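Local coordinates for protein probable dipeptidase (Pseudomonas aeruginosa, PDB 3B40) that probably acts as a metal-dependent dipeptidase of the membrane dipeptidase (M19) family, whose members hydrolyse dipeptides, at residues E20-F25 with A390-L395; E16-R21 with N377-L382; D340-T345 with D352-S357; R9-H14 with L382-Y387. The protein carries 11 engineered substitutions. All coordinates share one frame; numbering follows the deposited sequence.

Contact 1 of 4, residues E20-F25 with A390-L395; sequences ERILSF and ADIAKL. With CD (cadmium ion), chain B.
A single water joins L23 O to A393 O, donating to each carbonyl at 2.7 Å. No direct hydrogen bond links the loop 20-25 to the helix 390-395, so this water supplies the polar link while I22 supplies the apolar one. The I22 side chain divides over the helix surface: its CD1 meets I392 CG2 at 4.1 Å, and its CG2 reaches the methyl CB of A393 at 4.2 Å. Because CG1 stands between the backbone N and the carbonyl carbon (chi1 69°), both branches of the isoleucine can face the helix, and it crosses I392 at a slant. Before the crossing point, the loop carries a metal ligand. E20 clasps a cadmium ion with both carboxylate oxygens, OE1 at 2.4 Å and OE2 at 2.5 Å, and OE1 also forms a salt bridge with R21 NH2, in which the hydrogen bond is weak. The arrangement illustrates how this probable dipeptidase, with the TIM-barrel fold of the M19 family, leads its chain from an N-terminal helix into barrel strand 25-29, laying the connecting loop across helix 389-409.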
loop_
_atom_site.group_PDB
_atom_site.type_symbol
_atom_site.label_atom_id
_atom_site.label_comp_id
_atom_site.label_asym_id
_atom_site.label_seq_id
_atom_site.Cartn_x
_atom_site.Cartn_y
_atom_site.Cartn_z
ATOM N N GLU A 20 0.291 23.782 -8.257
ATOM C CA GLU A 20 0.572 24.261 -9.619
ATOM C C GLU A 20 2.025 23.990 -9.994
ATOM O O GLU A 20 2.390 23.995 -11.187
ATOM C CB GLU A 20 0.383 25.791 -9.694
ATOM C CG GLU A 20 -1.069 26.246 -9.782
ATOM C CD GLU A 20 -1.183 27.766 -9.765
ATOM O OE1 GLU A 20 -0.173 28.479 -9.951
ATOM O OE2 GLU A 20 -2.276 28.256 -9.568
ATOM N N ARG A 21 2.855 23.795 -8.967
ATOM C CA ARG A 21 4.297 23.777 -9.149
ATOM C C ARG A 21 4.964 22.449 -8.758
ATOM O O ARG A 21 5.959 22.096 -9.353
ATOM C CB ARG A 21 4.949 24.913 -8.360
ATOM C CG ARG A 21 4.723 26.288 -9.006
ATOM C CD ARG A 21 4.967 27.470 -8.066
ATOM N NE ARG A 21 4.622 28.683 -8.822
ATOM C CZ ARG A 21 3.392 29.178 -8.932
ATOM N NH1 ARG A 21 3.178 30.239 -9.705
ATOM N NH2 ARG A 21 2.385 28.617 -8.267
ATOM N N ILE A 22 4.484 21.785 -7.709
ATOM C CA ILE A 22 5.220 20.608 -7.156
ATOM C C ILE A 22 4.686 19.324 -7.740
ATOM O O ILE A 22 3.554 19.301 -8.243
ATOM C CB ILE A 22 5.222 20.538 -5.589
ATOM C CG1 ILE A 22 3.819 20.212 -5.022
ATOM C CG2 ILE A 22 5.813 21.805 -5.001
ATOM C CD1 ILE A 22 3.816 19.805 -3.487
ATOM N N LEU A 23 5.525 18.288 -7.717
ATOM C CA LEU A 23 5.139 16.931 -8.075
ATOM C C LEU A 23 4.504 16.286 -6.868
ATOM O O LEU A 23 4.933 16.528 -5.726
ATOM C CB LEU A 23 6.357 16.064 -8.419
ATOM C CG LEU A 23 7.318 16.499 -9.503
ATOM C CD1 LEU A 23 8.379 15.419 -9.752
ATOM C CD2 LEU A 23 6.530 16.810 -10.776
ATOM N N SER A 24 3.532 15.423 -7.140
ATOM C CA SER A 24 2.850 14.688 -6.099
ATOM C C SER A 24 2.805 13.213 -6.549
ATOM O O SER A 24 2.671 12.918 -7.726
ATOM C CB SER A 24 1.456 15.248 -5.879
ATOM O OG SER A 24 0.817 15.459 -7.107
ATOM N N PHE A 25 2.972 12.301 -5.604
ATOM C CA PHE A 25 3.129 10.895 -5.922
ATOM C C PHE A 25 2.488 10.109 -4.806
ATOM O O PHE A 25 2.719 10.397 -3.642
ATOM C CB PHE A 25 4.602 10.517 -6.069
ATOM C CG PHE A 25 4.836 9.034 -6.237
ATOM C CD1 PHE A 25 4.391 8.366 -7.378
ATOM C CD2 PHE A 25 5.454 8.298 -5.229
ATOM C CE1 PHE A 25 4.605 6.983 -7.535
ATOM C CE2 PHE A 25 5.683 6.906 -5.389
ATOM C CZ PHE A 25 5.254 6.263 -6.534
ATOM N N ALA A 390 9.169 23.297 0.907
ATOM C CA ALA A 390 10.228 22.302 0.668
ATOM C C ALA A 390 9.916 20.945 1.313
ATOM O O ALA A 390 10.078 19.900 0.666
ATOM C CB ALA A 390 11.579 22.808 1.168
ATOM N N ASP A 391 9.495 20.964 2.578
ATOM C CA ASP A 391 9.171 19.731 3.318
ATOM C C ASP A 391 7.972 19.015 2.731
ATOM O O ASP A 391 7.990 17.790 2.585
ATOM C CB ASP A 391 8.949 20.022 4.797
ATOM C CG ASP A 391 10.273 20.285 5.542
ATOM O OD1 ASP A 391 11.343 20.250 4.906
ATOM O OD2 ASP A 391 10.244 20.502 6.763
ATOM N N ILE A 392 6.948 19.780 2.366
ATOM C CA ILE A 392 5.792 19.222 1.662
ATOM C C ILE A 392 6.164 18.568 0.307
ATOM O O ILE A 392 5.642 17.492 -0.023
ATOM C CB ILE A 392 4.679 20.275 1.484
ATOM C CG1 ILE A 392 4.195 20.752 2.855
ATOM C CG2 ILE A 392 3.515 19.700 0.612
ATOM C CD1 ILE A 392 3.397 22.093 2.816
ATOM N N ALA A 393 7.059 19.201 -0.460
ATOM C CA ALA A 393 7.530 18.619 -1.709
ATOM C C ALA A 393 8.272 17.282 -1.482
ATOM O O ALA A 393 8.186 16.353 -2.316
ATOM C CB ALA A 393 8.412 19.614 -2.490
ATOM N N LYS A 394 8.998 17.174 -0.375
ATOM C CA LYS A 394 9.705 15.929 -0.033
ATOM C C LYS A 394 8.683 14.838 0.321
ATOM O O LYS A 394 8.734 13.748 -0.227
ATOM C CB LYS A 394 10.639 16.168 1.152
ATOM C CG LYS A 394 11.800 17.098 0.882
ATOM C CD LYS A 394 12.852 17.019 1.980
ATOM C CE LYS A 394 13.989 17.960 1.623
ATOM N NZ LYS A 394 14.981 18.071 2.719
ATOM N N LEU A 395 7.729 15.172 1.202
ATOM C CA LEU A 395 6.608 14.290 1.571
ATOM C C LEU A 395 5.830 13.778 0.379
ATOM O O LEU A 395 5.528 12.590 0.301
ATOM C CB LEU A 395 5.639 14.940 2.599
ATOM C CG LEU A 395 6.118 15.075 4.048
ATOM C CD1 LEU A 395 5.231 16.034 4.850
ATOM C CD2 LEU A 395 6.148 13.688 4.756
HETATM CD CD CD B . -1.281 30.560 -9.564
HETATM O O HOH W 1 7.490 16.791 -4.933
HETATM O O HOH W 2 4.812 10.511 -1.756
#

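Contact 2 of 4, residues E16-R21 with N377-L382. With CD (cadmium ion), chain B.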
loop_
_atom_site.group_PDB
_atom_site.type_symbol
_atom_site.label_atom_id
_atom_site.label_comp_id
_atom_site.label_asym_id
_atom_site.label_seq_id
_atom_site.Cartn_x
_atom_site.Cartn_y
_atom_site.Cartn_z
ATOM N N GLU A 16 -3.254 25.228 -3.310
ATOM C CA GLU A 16 -3.440 25.203 -4.784
ATOM C C GLU A 16 -2.245 25.795 -5.522
ATOM O O GLU A 16 -1.732 25.193 -6.464
ATOM C CB GLU A 16 -4.769 25.869 -5.186
ATOM C CG GLU A 16 -5.977 25.102 -4.637
ATOM C CD GLU A 16 -7.250 25.917 -4.637
ATOM O OE1 GLU A 16 -7.214 27.128 -5.000
ATOM O OE2 GLU A 16 -8.290 25.332 -4.278
ATOM N N GLU A 17 -1.746 26.932 -5.050
ATOM C CA GLU A 17 -0.560 27.540 -5.666
ATOM C C GLU A 17 0.628 26.597 -5.671
ATOM O O GLU A 17 1.373 26.509 -6.671
ATOM C CB GLU A 17 -0.204 28.874 -4.979
ATOM C CG GLU A 17 -1.144 30.008 -5.332
ATOM C CD GLU A 17 -1.123 30.354 -6.846
ATOM O OE1 GLU A 17 -0.044 30.290 -7.488
ATOM O OE2 GLU A 17 -2.191 30.674 -7.408
ATOM N N LEU A 18 0.807 25.863 -4.571
ATOM C CA LEU A 18 1.949 24.943 -4.446
ATOM C C LEU A 18 1.812 23.756 -5.429
ATOM O O LEU A 18 2.784 23.360 -6.109
ATOM C CB LEU A 18 2.129 24.511 -2.964
ATOM C CG LEU A 18 3.339 23.658 -2.526
ATOM C CD1 LEU A 18 4.707 24.401 -2.670
ATOM C CD2 LEU A 18 3.129 23.117 -1.108
ATOM N N HIS A 19 0.597 23.234 -5.551
ATOM C CA HIS A 19 0.351 22.121 -6.468
ATOM C C HIS A 19 0.274 22.479 -7.938
ATOM O O HIS A 19 0.203 21.567 -8.773
ATOM C CB HIS A 19 -0.868 21.314 -6.052
ATOM C CG HIS A 19 -0.625 20.462 -4.850
ATOM N ND1 HIS A 19 0.003 19.235 -4.926
ATOM C CD2 HIS A 19 -0.910 20.661 -3.545
ATOM C CE1 HIS A 19 0.079 18.710 -3.716
ATOM N NE2 HIS A 19 -0.465 19.554 -2.858
ATOM N N GLU A 20 0.291 23.782 -8.257
ATOM C CA GLU A 20 0.572 24.261 -9.619
ATOM C C GLU A 20 2.025 23.990 -9.994
ATOM O O GLU A 20 2.390 23.995 -11.187
ATOM C CB GLU A 20 0.383 25.791 -9.694
ATOM C CG GLU A 20 -1.069 26.246 -9.782
ATOM C CD GLU A 20 -1.183 27.766 -9.765
ATOM O OE1 GLU A 20 -0.173 28.479 -9.951
ATOM O OE2 GLU A 20 -2.276 28.256 -9.568
ATOM N N ARG A 21 2.855 23.795 -8.967
ATOM C CA ARG A 21 4.297 23.777 -9.149
ATOM C C ARG A 21 4.964 22.449 -8.758
ATOM O O ARG A 21 5.959 22.096 -9.353
ATOM C CB ARG A 21 4.949 24.913 -8.360
ATOM C CG ARG A 21 4.723 26.288 -9.006
ATOM C CD ARG A 21 4.967 27.470 -8.066
ATOM N NE ARG A 21 4.622 28.683 -8.822
ATOM C CZ ARG A 21 3.392 29.178 -8.932
ATOM N NH1 ARG A 21 3.178 30.239 -9.705
ATOM N NH2 ARG A 21 2.385 28.617 -8.267
ATOM N N ASN A 377 -6.080 18.854 -0.054
ATOM C CA ASN A 377 -6.609 18.821 1.309
ATOM C C ASN A 377 -5.563 18.303 2.310
ATOM O O ASN A 377 -5.495 18.801 3.428
ATOM C CB ASN A 377 -7.848 17.937 1.382
ATOM C CG ASN A 377 -9.074 18.595 0.773
ATOM O OD1 ASN A 377 -9.009 19.747 0.299
ATOM N ND2 ASN A 377 -10.213 17.886 0.808
ATOM N N VAL A 378 -4.756 17.322 1.893
ATOM C CA VAL A 378 -3.678 16.766 2.732
ATOM C C VAL A 378 -2.658 17.868 2.885
ATOM O O VAL A 378 -2.212 18.180 4.008
ATOM C CB VAL A 378 -2.985 15.493 2.080
ATOM C CG1 VAL A 378 -1.865 14.973 2.969
ATOM C CG2 VAL A 378 -4.002 14.373 1.818
ATOM N N THR A 379 -2.320 18.504 1.759
ATOM C CA THR A 379 -1.400 19.641 1.790
ATOM C C THR A 379 -1.870 20.799 2.684
ATOM O O THR A 379 -1.069 21.433 3.364
ATOM C CB THR A 379 -1.073 20.131 0.366
ATOM O OG1 THR A 379 -0.505 19.040 -0.370
ATOM C CG2 THR A 379 -0.070 21.283 0.412
ATOM N N ALA A 380 -3.169 21.073 2.670
ATOM C CA ALA A 380 -3.750 22.113 3.527
ATOM C C ALA A 380 -3.559 21.823 5.025
ATOM O O ALA A 380 -3.283 22.740 5.811
ATOM C CB ALA A 380 -5.210 22.275 3.222
ATOM N N GLU A 381 -3.745 20.562 5.419
ATOM C CA GLU A 381 -3.472 20.129 6.812
ATOM C C GLU A 381 -1.982 20.235 7.153
ATOM O O GLU A 381 -1.644 20.653 8.256
ATOM C CB GLU A 381 -3.999 18.723 7.086
ATOM C CG GLU A 381 -3.904 18.245 8.564
ATOM C CD GLU A 381 -4.631 19.122 9.578
ATOM O OE1 GLU A 381 -5.639 19.776 9.226
ATOM O OE2 GLU A 381 -4.191 19.148 10.756
ATOM N N LEU A 382 -1.109 19.819 6.227
ATOM C CA LEU A 382 0.348 20.027 6.356
ATOM C C LEU A 382 0.750 21.505 6.514
ATOM O O LEU A 382 1.513 21.871 7.423
ATOM C CB LEU A 382 1.106 19.385 5.191
ATOM C CG LEU A 382 1.088 17.853 5.112
ATOM C CD1 LEU A 382 1.493 17.357 3.699
ATOM C CD2 LEU A 382 1.953 17.292 6.237
HETATM CD CD CD B . -1.281 30.560 -9.564
#
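T379 offers both arms of its side chain to the N-terminal helix, the hydroxyl to H19 and the methyl to L18, and these three residues make up the contact. Its OG1 lies only 2.5 Å from H19 NE2 in a nearly straight hydrogen bond (172°). The hydroxyl comes to the edge of the imidazole near the ring plane, with T379 CB in that plane just behind it, and the two side chains arrive from opposite directions. The same OG1 is hydrogen-bonded to W396 NE1, so a buried hydroxyl has two nitrogen partners; the W396 ring also meets that of H19 edge-to-face. With OG1 beside the backbone N (chi1 -58°), the methyl falls anti to that N, and T379 CG2 packs 4.0 Å from L18 CD2.

The polar side of the N-terminal helix is organised differently. E17, its chain bent at chi2, binds the cadmium ion through OE1 at 2.4 Å and OE2 at 2.3 Å, adding a second chelating carboxylate to that of E20. R21 folds back so that NH2 donates to E17 O at 2.8 Å, in the guanidinium plane, and also to the metal-bound E17 OE1 at 3.1 Å. One main-chain carbonyl and two carboxylates thus share the R21 cation, which would probably offset part of their charge.

Around this pair, helix 389-409 meets L18 through D389 and I392 and meets V378 through W396, while V378 and L382 also rest on L335 and V339, respectively, of helix 335-349.

Contact 3 of 4, residues D340-T345 with D352-S357. With CD (cadmium ion), chain C.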
loop_
_atom_site.group_PDB
_atom_site.type_symbol
_atom_site.label_atom_id
_atom_site.label_comp_id
_atom_site.label_asym_id
_atom_site.label_seq_id
_atom_site.Cartn_x
_atom_site.Cartn_y
_atom_site.Cartn_z
ATOM N N ASP A 340 -1.125 13.463 12.045
ATOM C CA ASP A 340 -0.528 12.970 13.319
ATOM C C ASP A 340 0.478 11.857 13.007
ATOM O O ASP A 340 1.606 11.857 13.515
ATOM C CB ASP A 340 -1.604 12.391 14.200
ATOM C CG ASP A 340 -2.453 13.438 14.887
ATOM O OD1 ASP A 340 -2.140 14.653 14.855
ATOM O OD2 ASP A 340 -3.462 13.016 15.488
ATOM N N ALA A 341 0.058 10.911 12.156
ATOM C CA ALA A 341 0.919 9.804 11.749
ATOM C C ALA A 341 2.136 10.324 10.997
ATOM O O ALA A 341 3.268 9.887 11.250
ATOM C CB ALA A 341 0.146 8.803 10.928
ATOM N N ILE A 342 1.937 11.276 10.087
ATOM C CA ILE A 342 3.081 11.901 9.409
ATOM C C ILE A 342 4.033 12.569 10.424
ATOM O O ILE A 342 5.246 12.358 10.365
ATOM C CB ILE A 342 2.619 12.908 8.309
ATOM C CG1 ILE A 342 1.844 12.135 7.195
ATOM C CG2 ILE A 342 3.810 13.701 7.764
ATOM C CD1 ILE A 342 1.244 13.004 6.080
ATOM N N ASP A 343 3.462 13.348 11.341
ATOM C CA ASP A 343 4.181 14.064 12.380
ATOM C C ASP A 343 5.038 13.082 13.186
ATOM O O ASP A 343 6.211 13.326 13.405
ATOM C CB ASP A 343 3.194 14.778 13.346
ATOM C CG ASP A 343 2.655 16.115 12.811
ATOM O OD1 ASP A 343 2.945 16.528 11.672
ATOM O OD2 ASP A 343 1.921 16.777 13.565
ATOM N N TYR A 344 4.436 11.986 13.629
ATOM C CA TYR A 344 5.132 10.963 14.425
ATOM C C TYR A 344 6.299 10.335 13.685
ATOM O O TYR A 344 7.360 10.117 14.263
ATOM C CB TYR A 344 4.157 9.869 14.879
ATOM C CG TYR A 344 4.807 8.862 15.805
ATOM C CD1 TYR A 344 4.859 9.084 17.183
ATOM C CD2 TYR A 344 5.393 7.704 15.301
ATOM C CE1 TYR A 344 5.470 8.165 18.033
ATOM C CE2 TYR A 344 6.024 6.784 16.123
ATOM C CZ TYR A 344 6.070 7.025 17.501
ATOM O OH TYR A 344 6.659 6.109 18.330
ATOM N N THR A 345 6.081 10.007 12.415
ATOM C CA THR A 345 7.064 9.312 11.616
ATOM C C THR A 345 8.250 10.240 11.370
ATOM O O THR A 345 9.406 9.816 11.479
ATOM C CB THR A 345 6.428 8.741 10.298
ATOM O OG1 THR A 345 5.247 8.022 10.630
ATOM C CG2 THR A 345 7.365 7.754 9.596
ATOM N N ASP A 352 13.353 13.634 5.676
ATOM C CA ASP A 352 13.875 13.059 4.425
ATOM C C ASP A 352 13.440 11.596 4.194
ATOM O O ASP A 352 13.720 10.987 3.132
ATOM C CB ASP A 352 15.399 13.125 4.407
ATOM C CG ASP A 352 15.951 14.542 4.233
ATOM O OD1 ASP A 352 15.308 15.437 3.611
ATOM O OD2 ASP A 352 17.101 14.737 4.679
ATOM N N HIS A 353 12.759 11.022 5.175
ATOM C CA HIS A 353 12.459 9.590 5.129
ATOM C C HIS A 353 10.999 9.259 5.234
ATOM O O HIS A 353 10.635 8.100 5.583
ATOM C CB HIS A 353 13.260 8.862 6.215
ATOM C CG HIS A 353 14.727 9.004 6.021
ATOM N ND1 HIS A 353 15.404 8.311 5.043
ATOM C CD2 HIS A 353 15.631 9.827 6.605
ATOM C CE1 HIS A 353 16.680 8.659 5.072
ATOM N NE2 HIS A 353 16.841 9.567 6.017
ATOM N N VAL A 354 10.175 10.264 4.934
ATOM C CA VAL A 354 8.728 10.140 5.007
ATOM C C VAL A 354 8.029 10.535 3.672
ATOM O O VAL A 354 8.463 11.446 2.946
ATOM C CB VAL A 354 8.133 10.915 6.243
ATOM C CG1 VAL A 354 6.643 10.577 6.473
ATOM C CG2 VAL A 354 8.902 10.589 7.530
ATOM N N GLY A 355 6.946 9.827 3.371
ATOM C CA GLY A 355 6.109 10.100 2.179
ATOM C C GLY A 355 4.655 9.864 2.521
ATOM O O GLY A 355 4.308 9.786 3.690
ATOM N N ILE A 356 3.810 9.717 1.497
ATOM C CA ILE A 356 2.356 9.700 1.678
ATOM C C ILE A 356 1.793 8.680 0.712
ATOM O O ILE A 356 2.293 8.530 -0.396
ATOM C CB ILE A 356 1.695 11.118 1.369
ATOM C CG1 ILE A 356 2.360 12.229 2.198
ATOM C CG2 ILE A 356 0.154 11.085 1.626
ATOM C CD1 ILE A 356 2.030 13.674 1.711
ATOM N N SER A 357 0.752 7.980 1.132
ATOM C CA SER A 357 0.076 7.003 0.261
ATOM C C SER A 357 -1.363 6.916 0.712
ATOM O O SER A 357 -1.653 7.277 1.837
ATOM C CB SER A 357 0.751 5.649 0.293
ATOM O OG SER A 357 0.704 5.045 1.570
HETATM CD CD CD C . 18.805 10.725 6.243
HETATM O O HOH W 3 18.706 12.044 4.332
HETATM O O HOH W 4 19.603 9.887 3.787
HETATM O O HOH W 5 19.452 9.167 8.083
HETATM O O HOH W 6 17.822 12.173 7.953
#
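T345 meets V354 with its methyl while its hydroxyl turns back into its own helix, and no hydrogen bond joins the two segments. T345 CG2 lies 3.8 Å from V354 CG2. The placement follows from a first torsion of -50°, which sets CG2 anti to the backbone N and leaves OG1 beside it, able to donate to A341 O at 2.8 Å. That carbonyl also receives the ordinary helical bond from T345 N, and the two donors reach it from opposite faces of its plane. A buried hydroxyl is thereby satisfied without a partner on the strand.

One turn earlier, I342 reaches down with its extended branch, CD1 meeting I356 CG1 at 4.1 Å, while its CG2 brushes V354 CG1 at 4.4 Å. The helix axis passes 9.1 Å from that of strand 354-357 and runs almost antiparallel to it, at 157°. Just before the strand, H353 NE2 binds a cadmium ion at 2.3 Å; four waters are also bound to it, one of them donating to D352 OD2. The other ring nitrogen, ND1, is hydrogen-bonded to G260 O, which helps fix the ring's rotation.

V354 and I356 also lean on L395 and W396, respectively, of helix 389-409, and the strand pairs in parallel with 261-265. Helix 335-349 followed by strand 354-357 is the alpha-to-beta step of a TIM barrel, with apolar strand residues buried against the helical layer.

Contact 4 of 4, residues R9-H14 with L382-Y387. Engineered in segment 9-14: Q13 (natural residue Lys). With CA (calcium ion), chain E.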
loop_
_atom_site.group_PDB
_atom_site.type_symbol
_atom_site.label_atom_id
_atom_site.label_comp_id
_atom_site.label_asym_id
_atom_site.label_seq_id
_atom_site.Cartn_x
_atom_site.Cartn_y
_atom_site.Cartn_z
ATOM N N ARG A 9 -9.581 30.152 3.411
ATOM C CA ARG A 9 -9.273 30.278 1.967
ATOM C C ARG A 9 -7.804 30.575 1.739
ATOM O O ARG A 9 -7.240 30.117 0.768
ATOM C CB ARG A 9 -10.130 31.348 1.265
ATOM C CG ARG A 9 -11.508 30.872 0.850
ATOM C CD ARG A 9 -12.439 32.060 0.598
ATOM N NE ARG A 9 -13.726 31.845 1.252
ATOM C CZ ARG A 9 -14.200 32.565 2.266
ATOM N NH1 ARG A 9 -13.513 33.593 2.748
ATOM N NH2 ARG A 9 -15.385 32.255 2.792
ATOM N N LYS A 10 -7.185 31.333 2.644
ATOM C CA LYS A 10 -5.770 31.647 2.515
ATOM C C LYS A 10 -4.921 30.364 2.457
ATOM O O LYS A 10 -3.982 30.294 1.685
ATOM C CB LYS A 10 -5.291 32.513 3.672
ATOM C CG LYS A 10 -5.408 31.825 5.036
ATOM C CD LYS A 10 -4.607 32.504 6.182
ATOM C CE LYS A 10 -5.205 32.141 7.548
ATOM N NZ LYS A 10 -4.663 30.899 8.244
ATOM N N VAL A 11 -5.261 29.379 3.293
ATOM C CA VAL A 11 -4.546 28.086 3.340
ATOM C C VAL A 11 -4.846 27.253 2.079
ATOM O O VAL A 11 -3.907 26.753 1.469
ATOM C CB VAL A 11 -4.825 27.303 4.672
ATOM C CG1 VAL A 11 -4.150 25.917 4.677
ATOM C CG2 VAL A 11 -4.298 28.099 5.856
ATOM N N MET A 12 -6.124 27.151 1.683
ATOM C CA MET A 12 -6.556 26.428 0.465
ATOM C C MET A 12 -5.868 26.980 -0.775
ATOM O O MET A 12 -5.426 26.228 -1.642
ATOM C CB MET A 12 -8.087 26.515 0.260
ATOM C CG MET A 12 -8.979 25.887 1.365
ATOM S SD MET A 12 -10.776 26.257 1.216
ATOM C CE MET A 12 -11.156 25.499 -0.357
ATOM N N GLN A 13 -5.801 28.314 -0.851
ATOM C CA GLN A 13 -5.137 29.024 -1.969
ATOM C C GLN A 13 -3.651 28.729 -1.994
ATOM O O GLN A 13 -3.066 28.493 -3.036
ATOM C CB GLN A 13 -5.317 30.553 -1.829
ATOM C CG GLN A 13 -6.703 31.070 -2.232
ATOM C CD GLN A 13 -7.099 30.646 -3.629
ATOM O OE1 GLN A 13 -6.326 30.831 -4.589
ATOM N NE2 GLN A 13 -8.299 30.043 -3.758
ATOM N N HIS A 14 -3.037 28.770 -0.828
ATOM C CA HIS A 14 -1.643 28.386 -0.700
ATOM C C HIS A 14 -1.421 26.937 -1.170
ATOM O O HIS A 14 -0.473 26.677 -1.891
ATOM C CB HIS A 14 -1.231 28.582 0.746
ATOM C CG HIS A 14 0.212 28.336 1.017
ATOM N ND1 HIS A 14 0.702 28.222 2.299
ATOM C CD2 HIS A 14 1.268 28.149 0.189
ATOM C CE1 HIS A 14 2.002 27.990 2.254
ATOM N NE2 HIS A 14 2.374 27.947 0.987
ATOM N N LEU A 382 -1.109 19.819 6.227
ATOM C CA LEU A 382 0.348 20.027 6.356
ATOM C C LEU A 382 0.750 21.505 6.514
ATOM O O LEU A 382 1.513 21.871 7.423
ATOM C CB LEU A 382 1.106 19.385 5.191
ATOM C CG LEU A 382 1.088 17.853 5.112
ATOM C CD1 LEU A 382 1.493 17.357 3.699
ATOM C CD2 LEU A 382 1.953 17.292 6.237
ATOM N N ILE A 383 0.242 22.361 5.641
ATOM C CA ILE A 383 0.459 23.813 5.808
ATOM C C ILE A 383 0.062 24.269 7.236
ATOM O O ILE A 383 0.839 24.898 7.958
ATOM C CB ILE A 383 -0.322 24.616 4.733
ATOM C CG1 ILE A 383 0.309 24.401 3.353
ATOM C CG2 ILE A 383 -0.336 26.096 5.062
ATOM C CD1 ILE A 383 -0.604 24.784 2.176
ATOM N N THR A 384 -1.134 23.887 7.645
ATOM C CA THR A 384 -1.698 24.261 8.937
ATOM C C THR A 384 -0.790 23.844 10.115
ATOM O O THR A 384 -0.666 24.569 11.111
ATOM C CB THR A 384 -3.112 23.663 9.042
ATOM O OG1 THR A 384 -3.914 24.224 7.987
ATOM C CG2 THR A 384 -3.767 23.939 10.394
ATOM N N ARG A 385 -0.135 22.697 9.992
ATOM C CA ARG A 385 0.742 22.249 11.065
ATOM C C ARG A 385 2.117 22.857 11.044
ATOM O O ARG A 385 2.894 22.630 11.969
ATOM C CB ARG A 385 0.866 20.748 11.072
ATOM C CG ARG A 385 -0.458 20.160 11.295
ATOM C CD ARG A 385 -0.421 19.070 12.302
ATOM N NE ARG A 385 -1.689 18.391 12.211
ATOM C CZ ARG A 385 -1.933 17.208 12.729
ATOM N NH1 ARG A 385 -0.971 16.540 13.365
ATOM N NH2 ARG A 385 -3.125 16.699 12.586
ATOM N N GLY A 386 2.432 23.611 10.003
ATOM C CA GLY A 386 3.698 24.337 9.948
ATOM C C GLY A 386 4.798 23.746 9.076
ATOM O O GLY A 386 5.953 24.171 9.167
ATOM N N TYR A 387 4.457 22.777 8.226
ATOM C CA TYR A 387 5.418 22.268 7.236
ATOM C C TYR A 387 5.712 23.314 6.139
ATOM O O TYR A 387 4.796 23.992 5.647
ATOM C CB TYR A 387 4.908 20.979 6.601
ATOM C CG TYR A 387 4.949 19.786 7.533
ATOM C CD1 TYR A 387 3.889 19.520 8.404
ATOM C CD2 TYR A 387 6.054 18.933 7.553
ATOM C CE1 TYR A 387 3.912 18.423 9.250
ATOM C CE2 TYR A 387 6.103 17.829 8.425
ATOM C CZ TYR A 387 5.024 17.588 9.263
ATOM O OH TYR A 387 5.062 16.517 10.132
HETATM CA CA CA E . 4.296 28.418 -0.378
HETATM O O HOH W 7 3.441 28.090 -2.622
#
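I383 wedges its branches between V11 and H14 on the N-terminal helix. With CG1 beside the backbone N (chi1 -70°), I383 CG2 lies anti to it and touches V11 CG1 at 3.8 Å and H14 ND1 at 3.6 Å. The other branch carries CD1 over one face of the imidazole in a CH-pi contact, 3.9 Å from the ring centroid and 23° off its normal, displaced toward the rim. The far corner of the same ring is a metal ligand: H14 NE2 binds a calcium ion at 2.4 Å, and D389 and a water are among the other ligands. The isoleucine thus covers one face of a ring whose NE2 is held by the metal.

T384 comes next, its OG1 lying 3.7 Å from V11 CG1 where the two side chains cross at about a right angle; the hydroxyl's polar partner is A380 O, within its own helix. R385 turns to the other flank, where NH1 forms salt bridges with D340 and D343 of helix 335-349 and NE pairs with E381. Here the helix, which follows the last strand of the TIM barrel, 354-357, closes in a Schellman motif. G386, at a phi of 103°, donates from N to I383 O at 2.9 Å, and Y387 N reaches back to L382 O at 3.2 Å. The Y387 ring then turns one face to L382 CD2, while its OH is hydrogen-bonded to D343 OD1.

In the fold
Along the chain come contacts 4, 2 and 1 in that order: residues 9-14 and 16-21 meet helix 375-385, and the loop 20-25 meets the next helix, 389-409. The centres of contacts 2 and 4 are about 7 Å apart, those of contacts 1 and 2 about 8 Å. Each joins segments more than 350 residues apart, so the start of the chain is stitched to its last helices. Contact 3, a helix-strand pair centred about 13 Å from the centre of contact 1 and about 17 Å from that of contact 4, is nested inside all three loops. L395 links it to contact 1, and R385 to contact 4, connecting the barrel strand to the terminal helices.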